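Local coordinates for protein transcription anti-terminator antagonist UpxZ (Bacteroides uniformis ATCC 8492, PDB 4EPZ) that probably antagonises transcription anti-termination and so helps regulate the synthesis of capsular polysaccharides, at residues A[3-8]-A[56-61]; A[68-73]-A[81-86]; A[129-134]-A[138-143]. All coordinates share one frame; numbering follows the deposited sequence.

Contact 1 of 3, residues A[3-8]-A[56-61]; sequences NSLLSR and IEEEGN
Leu5 and Leu6, in the first turn of helix 5-20, each meet one side chain from the first turns of helix 56-72: Leu5 the carboxylate of Glu58, Leu6 the CB and amide of Asn61. The Leu5 and Glu58 side chains run at about a right angle to each other, and the methyl CD2 of Leu5 lies 3.6 Å from OE1 of Glu58, with CD of Glu58 just behind. Glu58 reaches this place because its CG is anti to the backbone N (chi1 -176°) and the chain beyond stays extended, so that the carboxylate is carried well out from its own helix. This touch is van der Waals only; the polar bond of OE1 goes to Ser53 OG in the preceding loop, which helps hold the carboxylate that the leucine methyl abuts. Leu6 starts off to one side, but its branch CD1 swings in to 3.8 Å from CB of Asn61 and lies near CG and ND2 as well. The Asn61 amide is in turn tied to its own helix: ND2 donates to Glu57 O at 2.9 Å, from above the carbonyl plane, while the backbone N of Asn61 reaches the same oxygen from the opposite face. In residues 3-8, Ser4 is the N-cap of helix 5-20, its OG accepting from Ser7 N at 3.0 Å in a fairly straight bond (164°). The contact joins the beginnings of two helices; Gln13, farther along helix 5-20, bonds to Asn61 O, and Leu5 also touches Glu51 in the loop between helices 32-49 and 56-72.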
ATOM      1  N   ASN A   3     -14.816   1.990 -16.253  1.00 50.08           N
ATOM      2  CA  ASN A   3     -14.897   2.787 -15.028  1.00 48.06           C
ATOM      3  C   ASN A   3     -15.432   1.946 -13.850  1.00 45.90           C
ATOM      4  O   ASN A   3     -16.022   2.484 -12.909  1.00 45.13           O
ATOM      5  CB  ASN A   3     -15.769   4.036 -15.266  1.00 52.45           C
ATOM      6  CG  ASN A   3     -15.459   5.219 -14.376  1.00 86.19           C
ATOM      7  OD1 ASN A   3     -14.310   5.447 -13.963  1.00 79.93           O
ATOM      8  ND2 ASN A   3     -16.477   6.032 -14.102  1.00 81.49           N
ATOM      9  N   SER A   4     -15.176   0.622 -13.876  1.00 37.22           N
ATOM     10  CA  SER A   4     -15.576  -0.296 -12.817  1.00 33.78           C
ATOM     11  C   SER A   4     -14.784  -0.036 -11.540  1.00 32.41           C
ATOM     12  O   SER A   4     -13.737   0.607 -11.588  1.00 31.45           O
ATOM     13  CB  SER A   4     -15.331  -1.743 -13.256  1.00 35.94           C
ATOM     14  OG  SER A   4     -13.939  -2.023 -13.341  1.00 37.73           O
ATOM     15  N   LEU A   5     -15.248  -0.591 -10.422  1.00 27.62           N
ATOM     16  CA  LEU A   5     -14.587  -0.539  -9.130  1.00 28.29           C
ATOM     17  C   LEU A   5     -13.135  -1.015  -9.242  1.00 29.10           C
ATOM     18  O   LEU A   5     -12.218  -0.315  -8.804  1.00 27.58           O
ATOM     19  CB  LEU A   5     -15.361  -1.459  -8.201  1.00 29.32           C
ATOM     20  CG  LEU A   5     -15.538  -1.075  -6.788  1.00 36.65           C
ATOM     21  CD1 LEU A   5     -16.602  -0.027  -6.670  1.00 39.03           C
ATOM     22  CD2 LEU A   5     -15.975  -2.267  -6.006  1.00 39.10           C
ATOM     23  N   LEU A   6     -12.917  -2.175  -9.906  1.00 23.58           N
ATOM     24  CA  LEU A   6     -11.575  -2.698 -10.091  1.00 21.34           C
ATOM     25  C   LEU A   6     -10.719  -1.775 -10.955  1.00 23.48           C
ATOM     26  O   LEU A   6      -9.550  -1.564 -10.604  1.00 23.33           O
ATOM     27  CB  LEU A   6     -11.614  -4.106 -10.716  1.00 20.99           C
ATOM     28  CG  LEU A   6     -10.247  -4.801 -10.876  1.00 23.74           C
ATOM     29  CD1 LEU A   6      -9.595  -5.136  -9.515  1.00 24.05           C
ATOM     30  CD2 LEU A   6     -10.400  -6.068 -11.705  1.00 27.14           C
ATOM     31  N   SER A   7     -11.276  -1.245 -12.088  1.00 22.89           N
ATOM     32  CA  SER A   7     -10.537  -0.331 -12.961  1.00 24.04           C
ATOM     33  C   SER A   7     -10.081   0.882 -12.165  1.00 26.12           C
ATOM     34  O   SER A   7      -8.928   1.277 -12.277  1.00 25.51           O
ATOM     35  CB  SER A   7     -11.384   0.116 -14.148  1.00 27.83           C
ATOM     36  OG  SER A   7     -11.428  -0.939 -15.092  1.00 35.23           O
ATOM     37  N   ARG A   8     -10.994   1.447 -11.359  1.00 23.59           N
ATOM     38  CA  ARG A   8     -10.733   2.600 -10.500  0.65 23.54           C
ATOM     39  C   ARG A   8      -9.614   2.265  -9.494  1.00 24.77           C
ATOM     40  O   ARG A   8      -8.710   3.061  -9.270  1.00 24.99           O
ATOM     41  CB  ARG A   8     -12.029   3.007  -9.770  0.65 23.49           C
ATOM     42  CG  ARG A   8     -13.077   3.692 -10.660  0.65 29.02           C
ATOM     43  CD  ARG A   8     -14.429   3.828  -9.952  0.65 29.26           C
ATOM     44  NE  ARG A   8     -14.351   4.741  -8.803  0.65 36.06           N
ATOM     45  CZ  ARG A   8     -15.245   4.811  -7.820  0.65 44.91           C
ATOM     46  NH1 ARG A   8     -16.319   4.032  -7.832  0.65 29.99           N
ATOM     47  NH2 ARG A   8     -15.061   5.645  -6.807  0.65 38.56           N
ATOM     48  N   ILE A  56     -13.075 -11.480  -2.529  1.00 21.57           N
ATOM     49  CA  ILE A  56     -11.792 -11.244  -1.839  0.60 19.51           C
ATOM     50  C   ILE A  56     -10.714 -10.649  -2.725  1.00 20.54           C
ATOM     51  O   ILE A  56      -9.984  -9.789  -2.230  1.00 19.09           O
ATOM     52  CB  ILE A  56     -11.223 -12.431  -1.036  0.60 22.51           C
ATOM     53  CG1 ILE A  56     -10.908 -13.647  -1.947  0.60 22.25           C
ATOM     54  CG2 ILE A  56     -12.154 -12.751   0.147  0.60 21.90           C
ATOM     55  CD1 ILE A  56     -10.150 -14.752  -1.296  0.60 26.50           C
ATOM     56  N   GLU A  57     -10.619 -11.033  -3.996  1.00 18.22           N
ATOM     57  CA  GLU A  57      -9.588 -10.433  -4.875  1.00 17.85           C
ATOM     58  C   GLU A  57      -9.917  -8.954  -5.147  1.00 20.55           C
ATOM     59  O   GLU A  57      -9.019  -8.111  -5.133  1.00 20.76           O
ATOM     60  CB  GLU A  57      -9.478 -11.247  -6.189  1.00 19.78           C
ATOM     61  CG  GLU A  57      -8.376 -10.732  -7.099  1.00 22.32           C
ATOM     62  CD  GLU A  57      -8.145 -11.460  -8.420  1.00 20.63           C
ATOM     63  OE1 GLU A  57      -8.598 -12.613  -8.560  1.00 23.26           O
ATOM     64  OE2 GLU A  57      -7.530 -10.850  -9.321  1.00 22.62           O
ATOM     65  N   GLU A  58     -11.194  -8.637  -5.388  1.00 19.61           N
ATOM     66  CA  GLU A  58     -11.579  -7.248  -5.633  1.00 19.66           C
ATOM     67  C   GLU A  58     -11.343  -6.424  -4.346  1.00 22.10           C
ATOM     68  O   GLU A  58     -10.721  -5.364  -4.406  1.00 20.92           O
ATOM     69  CB  GLU A  58     -13.021  -7.183  -6.090  1.00 22.07           C
ATOM     70  CG  GLU A  58     -13.407  -5.768  -6.449  1.00 25.68           C
ATOM     71  CD  GLU A  58     -14.824  -5.708  -6.956  1.00 44.68           C
ATOM     72  OE1 GLU A  58     -15.747  -5.852  -6.126  1.00 30.81           O
ATOM     73  OE2 GLU A  58     -15.005  -5.660  -8.192  1.00 30.69           O
ATOM     74  N   GLU A  59     -11.782  -6.957  -3.190  1.00 19.84           N
ATOM     75  CA  GLU A  59     -11.559  -6.329  -1.890  1.00 19.85           C
ATOM     76  C   GLU A  59     -10.041  -6.097  -1.635  1.00 20.67           C
ATOM     77  O   GLU A  59      -9.679  -5.000  -1.222  1.00 20.23           O
ATOM     78  CB  GLU A  59     -12.221  -7.164  -0.771  1.00 21.82           C
ATOM     79  CG  GLU A  59     -12.101  -6.589   0.651  1.00 23.55           C
ATOM     80  CD  GLU A  59     -12.789  -5.275   1.010  1.00 32.66           C
ATOM     81  OE1 GLU A  59     -13.325  -4.586   0.108  1.00 27.68           O
ATOM     82  OE2 GLU A  59     -12.838  -4.963   2.224  1.00 25.82           O
ATOM     83  N   GLY A  60      -9.172  -7.073  -1.933  1.00 17.56           N
ATOM     84  CA  GLY A  60      -7.728  -6.887  -1.804  1.00 17.33           C
ATOM     85  C   GLY A  60      -7.227  -5.716  -2.640  1.00 19.26           C
ATOM     86  O   GLY A  60      -6.433  -4.896  -2.170  1.00 17.42           O
ATOM     87  N   ASN A  61      -7.658  -5.638  -3.911  1.00 16.28           N
ATOM     88  CA  ASN A  61      -7.205  -4.566  -4.807  1.00 15.35           C
ATOM     89  C   ASN A  61      -7.720  -3.208  -4.333  1.00 18.47           C
ATOM     90  O   ASN A  61      -6.985  -2.221  -4.418  1.00 18.58           O
ATOM     91  CB  ASN A  61      -7.674  -4.843  -6.231  1.00 16.69           C
ATOM     92  CG  ASN A  61      -6.718  -5.791  -6.892  1.00 22.36           C
ATOM     93  OD1 ASN A  61      -5.584  -5.416  -7.194  1.00 20.93           O
ATOM     94  ND2 ASN A  61      -7.120  -7.044  -7.076  1.00 19.54           N
TER

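Contact 2 of 3, residues A[68-73]-A[81-86]; sequences MGYNAT and ERKKQV
A helical hairpin provides this contact: the end of helix 56-72 and the start of helix 80-92, joined by a short loop, run nearly antiparallel (157°) with their local axes 10.5 Å apart. Tyr70 and Lys83 form one half of it. Their side chains cross at about a right angle, and the aliphatic chain of Lys83, extended beyond CG, brings CD to 3.4 Å from OH of Tyr70, obliquely to the ring. Both polar ends converge on Asp46, whose OD1 accepts from Tyr70 OH and forms a salt bridge with Lys83 NZ. Lys84 makes the other half. Its CG lies 4.1 Å from CB of Tyr70, and a bend at chi3 (-72°) turns the ammonium group across the Asn71 amide, where NZ gives a weak hydrogen bond to OD1 at 3.3 Å. A water takes a bond from NZ at 2.9 Å and donates weakly to Tyr70 O. Lys84 NZ also makes salt bridges to Glu81 OE2 (3.5 Å), about one turn back, and to Glu114 OE2, an oxygen that accepts from Asn71 ND2 too, while ND2 donates as well to Leu67 O; the shared acid probably steadies the positive charge. Helix 32-49 covers the tyrosine side, with Ser45 and Phe49 on Tyr70, while helix 102-115 supplies Glu114 and sets Trp110 against Asn71.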
HETATM    1  N   MSE A  68      -2.324   2.600  -0.374  1.00 18.31           N
HETATM    2  CA  MSE A  68      -1.310   3.260  -1.202  1.00 16.72           C
HETATM    3  C   MSE A  68      -1.671   4.744  -1.453  1.00 21.46           C
HETATM    4  O   MSE A  68      -0.806   5.615  -1.292  1.00 21.87           O
HETATM    5  CB  MSE A  68      -1.133   2.523  -2.532  1.00 18.08           C
HETATM    6  CG  MSE A  68      -0.487   1.174  -2.336  1.00 21.00           C
HETATM    7 SE   MSE A  68      -0.114   0.340  -4.036  0.75 23.74          SE
HETATM    8  CE  MSE A  68       1.218   1.588  -4.715  1.00 21.47           C
ATOM      9  N   GLY A  69      -2.945   5.002  -1.785  1.00 18.70           N
ATOM     10  CA  GLY A  69      -3.466   6.333  -2.083  1.00 20.08           C
ATOM     11  C   GLY A  69      -3.300   7.281  -0.915  1.00 21.75           C
ATOM     12  O   GLY A  69      -2.693   8.347  -1.052  1.00 20.88           O
ATOM     13  N   TYR A  70      -3.808   6.871   0.264  1.00 18.90           N
ATOM     14  CA  TYR A  70      -3.703   7.716   1.460  1.00 18.43           C
ATOM     15  C   TYR A  70      -2.237   7.856   1.941  1.00 24.12           C
ATOM     16  O   TYR A  70      -1.888   8.888   2.521  1.00 24.06           O
ATOM     17  CB  TYR A  70      -4.616   7.218   2.581  1.00 18.69           C
ATOM     18  CG  TYR A  70      -6.091   7.498   2.348  1.00 20.73           C
ATOM     19  CD1 TYR A  70      -6.548   8.792   2.107  1.00 22.05           C
ATOM     20  CD2 TYR A  70      -7.032   6.474   2.402  1.00 20.54           C
ATOM     21  CE1 TYR A  70      -7.906   9.054   1.872  1.00 22.01           C
ATOM     22  CE2 TYR A  70      -8.392   6.726   2.185  1.00 21.71           C
ATOM     23  CZ  TYR A  70      -8.822   8.015   1.926  1.00 24.96           C
ATOM     24  OH  TYR A  70     -10.155   8.258   1.718  1.00 26.96           O
ATOM     25  N   ASN A  71      -1.360   6.882   1.644  1.00 21.51           N
ATOM     26  CA  ASN A  71       0.045   7.063   2.001  1.00 21.79           C
ATOM     27  C   ASN A  71       0.750   7.952   1.001  1.00 24.13           C
ATOM     28  O   ASN A  71       1.667   8.663   1.392  1.00 26.68           O
ATOM     29  CB  ASN A  71       0.796   5.740   2.103  1.00 21.51           C
ATOM     30  CG  ASN A  71       0.674   5.178   3.494  1.00 30.26           C
ATOM     31  OD1 ASN A  71       1.262   5.706   4.463  1.00 29.85           O
ATOM     32  ND2 ASN A  71      -0.235   4.232   3.658  1.00 21.36           N
ATOM     33  N   ALA A  72       0.352   7.901  -0.281  1.00 21.04           N
ATOM     34  CA  ALA A  72       1.002   8.679  -1.348  1.00 20.66           C
ATOM     35  C   ALA A  72       0.710  10.188  -1.247  1.00 24.86           C
ATOM     36  O   ALA A  72       1.614  11.005  -1.442  1.00 26.55           O
ATOM     37  CB  ALA A  72       0.559   8.180  -2.714  1.00 20.94           C
ATOM     38  N   THR A  73      -0.552  10.551  -1.022  1.00 21.12           N
ATOM     39  CA  THR A  73      -0.941  11.973  -1.032  1.00 22.51           C
ATOM     40  C   THR A  73      -0.419  12.718   0.199  1.00 25.57           C
ATOM     41  O   THR A  73      -0.498  12.195   1.314  1.00 23.30           O
ATOM     42  CB  THR A  73      -2.470  12.153  -1.205  1.00 26.97           C
ATOM     43  OG1 THR A  73      -2.731  13.564  -1.350  1.00 26.27           O
ATOM     44  CG2 THR A  73      -3.298  11.573  -0.028  1.00 20.53           C
ATOM     45  N   GLU A  81      -5.741   9.205   9.199  1.00 21.66           N
ATOM     46  CA  GLU A  81      -5.247   8.123  10.074  1.00 20.76           C
ATOM     47  C   GLU A  81      -6.395   7.189  10.482  1.00 22.88           C
ATOM     48  O   GLU A  81      -6.240   5.962  10.440  1.00 21.25           O
ATOM     49  CB  GLU A  81      -4.530   8.677  11.309  1.00 22.62           C
ATOM     50  CG  GLU A  81      -3.217   9.371  10.955  1.00 33.68           C
ATOM     51  CD  GLU A  81      -2.213   8.557  10.159  1.00 49.25           C
ATOM     52  OE1 GLU A  81      -1.969   7.384  10.525  1.00 31.02           O
ATOM     53  OE2 GLU A  81      -1.707   9.078   9.138  1.00 45.48           O
ATOM     54  N   ARG A  82      -7.555   7.765  10.848  1.00 21.11           N
ATOM     55  CA  ARG A  82      -8.719   6.939  11.191  1.00 20.42           C
ATOM     56  C   ARG A  82      -9.112   6.068   9.963  1.00 20.92           C
ATOM     57  O   ARG A  82      -9.361   4.867  10.109  1.00 19.29           O
ATOM     58  CB  ARG A  82      -9.896   7.829  11.599  1.00 19.76           C
ATOM     59  CG  ARG A  82     -11.133   7.013  12.045  1.00 22.78           C
ATOM     60  CD  ARG A  82     -12.387   7.869  12.190  1.00 28.29           C
ATOM     61  NE  ARG A  82     -12.827   8.414  10.902  1.00 26.32           N
ATOM     62  CZ  ARG A  82     -13.482   7.737   9.963  1.00 41.68           C
ATOM     63  NH1 ARG A  82     -13.851   6.477  10.175  1.00 27.84           N
ATOM     64  NH2 ARG A  82     -13.797   8.322   8.814  1.00 26.45           N
ATOM     65  N   LYS A  83      -9.194   6.677   8.752  1.00 18.37           N
ATOM     66  CA  LYS A  83      -9.548   5.929   7.531  1.00 17.69           C
ATOM     67  C   LYS A  83      -8.528   4.798   7.238  1.00 19.45           C
ATOM     68  O   LYS A  83      -8.931   3.709   6.814  1.00 17.89           O
ATOM     69  CB  LYS A  83      -9.669   6.856   6.309  1.00 20.31           C
ATOM     70  CG  LYS A  83     -10.833   7.849   6.375  1.00 22.69           C
ATOM     71  CD  LYS A  83     -10.831   8.653   5.056  1.00 25.40           C
ATOM     72  CE  LYS A  83     -11.852   9.757   5.025  1.00 43.44           C
ATOM     73  NZ  LYS A  83     -11.417  10.833   4.099  1.00 51.06           N
ATOM     74  N   LYS A  84      -7.221   5.026   7.492  1.00 16.03           N
ATOM     75  CA  LYS A  84      -6.231   3.976   7.256  1.00 17.89           C
ATOM     76  C   LYS A  84      -6.490   2.776   8.165  1.00 19.13           C
ATOM     77  O   LYS A  84      -6.376   1.642   7.714  1.00 19.15           O
ATOM     78  CB  LYS A  84      -4.804   4.489   7.421  1.00 18.93           C
ATOM     79  CG  LYS A  84      -4.430   5.372   6.243  1.00 20.95           C
ATOM     80  CD  LYS A  84      -2.937   5.498   6.069  1.00 34.54           C
ATOM     81  CE  LYS A  84      -2.295   6.346   7.127  1.00 34.21           C
ATOM     82  NZ  LYS A  84      -0.823   6.479   6.888  1.00 39.37           N
ATOM     83  N   GLN A  85      -6.938   3.011   9.404  1.00 17.49           N
ATOM     84  CA  GLN A  85      -7.232   1.900  10.313  1.00 16.56           C
ATOM     85  C   GLN A  85      -8.450   1.141   9.845  1.00 20.07           C
ATOM     86  O   GLN A  85      -8.463  -0.084   9.937  1.00 17.32           O
ATOM     87  CB  GLN A  85      -7.392   2.374  11.752  1.00 18.40           C
ATOM     88  CG  GLN A  85      -6.034   2.930  12.255  1.00 26.56           C
ATOM     89  CD  GLN A  85      -5.985   2.775  13.729  1.00 43.32           C
ATOM     90  OE1 GLN A  85      -6.875   3.236  14.433  1.00 35.97           O
ATOM     91  NE2 GLN A  85      -5.021   2.030  14.213  1.00 33.49           N
ATOM     92  N   VAL A  86      -9.479   1.844   9.294  1.00 16.34           N
ATOM     93  CA  VAL A  86     -10.625   1.124   8.700  1.00 16.55           C
ATOM     94  C   VAL A  86     -10.121   0.164   7.586  1.00 18.09           C
ATOM     95  O   VAL A  86     -10.553  -0.987   7.499  1.00 16.24           O
ATOM     96  CB  VAL A  86     -11.686   2.134   8.162  1.00 19.60           C
ATOM     97  CG1 VAL A  86     -12.815   1.405   7.402  1.00 18.25           C
ATOM     98  CG2 VAL A  86     -12.240   3.003   9.306  1.00 19.75           C
TER
HETATM   99  O   HOH W   1      -0.209   8.895   5.502  1.00 52.23           O

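Contact 3 of 3, residues A[129-134]-A[138-143]; sequences ETWNIS and DEQKEI
An amide-on-indole stack fastens the loop after helix 118-129 onto the first turns of helix 138-152, near the periphery of the chain. Gln140 lays its side chain flat over one face of Trp131, the amide and ring planes only 7° apart. Its CD sits 3.6 Å above the ring plane, while NE2 lies over the five-membered part, 3.7 Å from NE1 of Trp131. Nearer the helix, CG of Gln140 stands 3.5 Å from the centroid of the six-membered ring and 8° off its normal, a CH-pi contact. CB of Gln140 lies 3.5 Å from CZ3 of Trp131. The chain, extended beyond CG (chi2 174°), spans both rings of the indole. At the ring's edge, near its plane, CG2 of Ile143 packs 3.8 Å from CH2 of Trp131, one helical turn after the glutamine. A water links the backbone of Asn132 to the glutamine amide: it accepts from Asn132 N and donates to OE1 of Gln140 at 2.7 Å, helping to hold the amide's rotation. Just beyond the tryptophan, OD1 of Asn132 accepts from Ser134 N at 3.1 Å, an Asx turn in the loop that leads on to helix 138-152. Helix 102-115 lies against both partners, Met105 touching Trp131 and Thr109 touching Ile143, and Leu136 of the connecting loop also packs on the tryptophan.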
ATOM      1  N   GLU A 129      10.696 -15.912  -0.133  1.00 25.06           N
ATOM      2  CA  GLU A 129      11.441 -17.182  -0.214  0.50 27.29           C
ATOM      3  C   GLU A 129      10.890 -18.098  -1.315  1.00 31.72           C
ATOM      4  O   GLU A 129      11.585 -18.993  -1.764  1.00 33.64           O
ATOM      5  CB  GLU A 129      11.384 -17.931   1.128  0.50 29.47           C
ATOM      6  CG  GLU A 129      12.260 -17.384   2.243  0.50 42.88           C
ATOM      7  CD  GLU A 129      11.904 -17.926   3.617  0.50 68.75           C
ATOM      8  OE1 GLU A 129      11.636 -19.145   3.737  0.50 63.31           O
ATOM      9  OE2 GLU A 129      11.878 -17.123   4.576  0.50 66.96           O
ATOM     10  N   THR A 130       9.630 -17.889  -1.742  1.00 26.84           N
ATOM     11  CA  THR A 130       9.035 -18.743  -2.787  1.00 26.32           C
ATOM     12  C   THR A 130       9.469 -18.282  -4.201  1.00 28.07           C
ATOM     13  O   THR A 130       9.271 -19.020  -5.166  1.00 28.26           O
ATOM     14  CB  THR A 130       7.518 -18.801  -2.703  1.00 31.93           C
ATOM     15  OG1 THR A 130       6.936 -17.561  -3.135  1.00 31.21           O
ATOM     16  CG2 THR A 130       7.016 -19.268  -1.341  1.00 32.09           C
ATOM     17  N   TRP A 131      10.054 -17.071  -4.321  1.00 22.73           N
ATOM     18  CA  TRP A 131      10.475 -16.520  -5.617  1.00 22.98           C
ATOM     19  C   TRP A 131      11.871 -17.016  -6.032  1.00 28.57           C
ATOM     20  O   TRP A 131      12.569 -17.697  -5.281  1.00 28.27           O
ATOM     21  CB  TRP A 131      10.447 -14.989  -5.579  1.00 22.99           C
ATOM     22  CG  TRP A 131       9.122 -14.391  -5.214  1.00 23.42           C
ATOM     23  CD1 TRP A 131       7.888 -14.983  -5.295  1.00 26.21           C
ATOM     24  CD2 TRP A 131       8.902 -13.071  -4.713  1.00 23.02           C
ATOM     25  NE1 TRP A 131       6.915 -14.100  -4.893  1.00 25.56           N
ATOM     26  CE2 TRP A 131       7.512 -12.921  -4.517  1.00 26.65           C
ATOM     27  CE3 TRP A 131       9.749 -11.995  -4.411  1.00 23.73           C
ATOM     28  CZ2 TRP A 131       6.948 -11.715  -4.062  1.00 25.47           C
ATOM     29  CZ3 TRP A 131       9.190 -10.802  -3.995  1.00 24.63           C
ATOM     30  CH2 TRP A 131       7.812 -10.677  -3.802  1.00 24.58           C
ATOM     31  N   ASN A 132      12.280 -16.620  -7.240  1.00 25.32           N
ATOM     32  CA  ASN A 132      13.536 -17.042  -7.820  1.00 25.96           C
ATOM     33  C   ASN A 132      14.547 -15.909  -7.715  1.00 28.47           C
ATOM     34  O   ASN A 132      14.436 -14.914  -8.433  1.00 28.25           O
ATOM     35  CB  ASN A 132      13.284 -17.457  -9.269  1.00 26.47           C
ATOM     36  CG  ASN A 132      14.480 -18.065  -9.948  1.00 50.26           C
ATOM     37  OD1 ASN A 132      15.580 -18.144  -9.376  1.00 43.88           O
ATOM     38  ND2 ASN A 132      14.283 -18.504 -11.187  1.00 40.68           N
ATOM     39  N   ILE A 133      15.498 -16.041  -6.781  1.00 24.30           N
ATOM     40  CA  ILE A 133      16.584 -15.063  -6.588  1.00 26.25           C
ATOM     41  C   ILE A 133      17.314 -14.760  -7.933  1.00 32.50           C
ATOM     42  O   ILE A 133      17.736 -13.618  -8.138  1.00 32.47           O
ATOM     43  CB  ILE A 133      17.603 -15.531  -5.508  1.00 30.02           C
ATOM     44  CG1 ILE A 133      18.542 -14.352  -5.064  1.00 30.03           C
ATOM     45  CG2 ILE A 133      18.396 -16.806  -5.945  1.00 33.53           C
ATOM     46  CD1 ILE A 133      19.522 -14.664  -3.895  1.00 37.40           C
ATOM     47  N   SER A 134      17.433 -15.774  -8.833  1.00 31.90           N
ATOM     48  CA  SER A 134      18.124 -15.629 -10.115  0.50 32.98           C
ATOM     49  C   SER A 134      17.269 -14.929 -11.185  1.00 36.34           C
ATOM     50  O   SER A 134      17.794 -14.570 -12.239  1.00 37.36           O
ATOM     51  CB  SER A 134      18.604 -16.985 -10.617  0.50 37.22           C
ATOM     52  OG  SER A 134      19.699 -17.413  -9.825  0.50 43.61           O
ATOM     53  N   ASP A 138      10.652  -7.091 -11.921  1.00 25.95           N
ATOM     54  CA  ASP A 138      10.868  -5.690 -11.507  1.00 25.63           C
ATOM     55  C   ASP A 138       9.995  -5.333 -10.260  1.00 27.03           C
ATOM     56  O   ASP A 138      10.485  -4.679  -9.333  1.00 25.47           O
ATOM     57  CB  ASP A 138      10.520  -4.742 -12.678  1.00 27.79           C
ATOM     58  CG  ASP A 138      11.513  -4.770 -13.835  1.00 35.14           C
ATOM     59  OD1 ASP A 138      12.501  -5.552 -13.761  1.00 34.36           O
ATOM     60  OD2 ASP A 138      11.331  -3.975 -14.796  1.00 40.04           O
ATOM     61  N   GLU A 139       8.725  -5.805 -10.220  1.00 22.29           N
ATOM     62  CA  GLU A 139       7.808  -5.530  -9.099  1.00 21.43           C
ATOM     63  C   GLU A 139       8.241  -6.250  -7.819  1.00 23.08           C
ATOM     64  O   GLU A 139       8.066  -5.709  -6.728  1.00 20.77           O
ATOM     65  CB  GLU A 139       6.352  -5.932  -9.446  1.00 22.39           C
ATOM     66  CG  GLU A 139       5.697  -5.075 -10.527  1.00 27.40           C
ATOM     67  CD  GLU A 139       6.281  -5.156 -11.928  1.00 37.32           C
ATOM     68  OE1 GLU A 139       6.889  -6.201 -12.268  1.00 27.07           O
ATOM     69  OE2 GLU A 139       6.168  -4.149 -12.671  1.00 28.33           O
ATOM     70  N   GLN A 140       8.743  -7.487  -7.949  1.00 20.67           N
ATOM     71  CA  GLN A 140       9.256  -8.249  -6.806  1.00 19.01           C
ATOM     72  C   GLN A 140      10.466  -7.520  -6.233  1.00 22.09           C
ATOM     73  O   GLN A 140      10.538  -7.322  -5.024  1.00 19.50           O
ATOM     74  CB  GLN A 140       9.644  -9.668  -7.247  1.00 18.71           C
ATOM     75  CG  GLN A 140       8.398 -10.493  -7.506  1.00 19.02           C
ATOM     76  CD  GLN A 140       8.695 -11.853  -8.088  1.00 21.54           C
ATOM     77  OE1 GLN A 140       9.815 -12.182  -8.510  1.00 21.74           O
ATOM     78  NE2 GLN A 140       7.628 -12.635  -8.222  1.00 21.31           N
ATOM     79  N   LYS A 141      11.381  -7.047  -7.109  1.00 20.88           N
ATOM     80  CA  LYS A 141      12.553  -6.303  -6.610  1.00 21.41           C
ATOM     81  C   LYS A 141      12.114  -5.040  -5.862  1.00 23.78           C
ATOM     82  O   LYS A 141      12.648  -4.757  -4.797  1.00 24.25           O
ATOM     83  CB  LYS A 141      13.502  -5.937  -7.755  1.00 23.49           C
ATOM     84  CG  LYS A 141      14.255  -7.124  -8.315  1.00 26.08           C
ATOM     85  CD  LYS A 141      14.999  -6.682  -9.579  1.00 33.20           C
ATOM     86  CE  LYS A 141      15.730  -7.837 -10.200  1.00 40.91           C
ATOM     87  NZ  LYS A 141      16.416  -7.423 -11.452  1.00 53.12           N
ATOM     88  N   GLU A 142      11.143  -4.292  -6.405  1.00 20.91           N
ATOM     89  CA  GLU A 142      10.657  -3.058  -5.796  1.00 21.32           C
ATOM     90  C   GLU A 142      10.009  -3.298  -4.433  1.00 22.22           C
ATOM     91  O   GLU A 142      10.291  -2.543  -3.509  1.00 23.22           O
ATOM     92  CB  GLU A 142       9.628  -2.361  -6.684  1.00 23.34           C
ATOM     93  CG  GLU A 142      10.199  -1.650  -7.901  1.00 35.79           C
ATOM     94  CD  GLU A 142       9.203  -0.704  -8.553  1.00 63.87           C
ATOM     95  OE1 GLU A 142       8.217  -0.317  -7.878  1.00 56.00           O
ATOM     96  OE2 GLU A 142       9.415  -0.337  -9.733  1.00 53.25           O
ATOM     97  N   ILE A 143       9.139  -4.331  -4.325  1.00 17.18           N
ATOM     98  CA  ILE A 143       8.405  -4.554  -3.066  1.00 15.90           C
ATOM     99  C   ILE A 143       9.399  -5.064  -1.999  1.00 19.92           C
ATOM    100  O   ILE A 143       9.253  -4.702  -0.832  1.00 19.79           O
ATOM    101  CB  ILE A 143       7.165  -5.460  -3.230  1.00 17.57           C
ATOM    102  CG1 ILE A 143       6.207  -5.335  -1.998  1.00 16.82           C
ATOM    103  CG2 ILE A 143       7.552  -6.924  -3.535  1.00 19.17           C
ATOM    104  CD1 ILE A 143       5.642  -3.828  -1.845  1.00 17.51           C
TER
HETATM  105  O   HOH W   2      10.921 -14.564  -9.149  1.00 28.85           O

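From the N terminus, contact 1 comes first and closes the longest loop: it brings the start of helix 5-20 to the start of helix 56-72, with helix 32-49 in between. Contact 2 follows at the other end of helix 56-72, closing the short loop into helix 80-92; the two share that helix, with centres about 17 Å apart. Contact 3 closes the tight connection before helix 138-152, about 26 Å from contact 2 between centres and across the chain's centre from it. The three lie in series, none nested or crossed. Helix 102-115 borders both contact 2 and contact 3, relating the hairpin to the C-terminal helix.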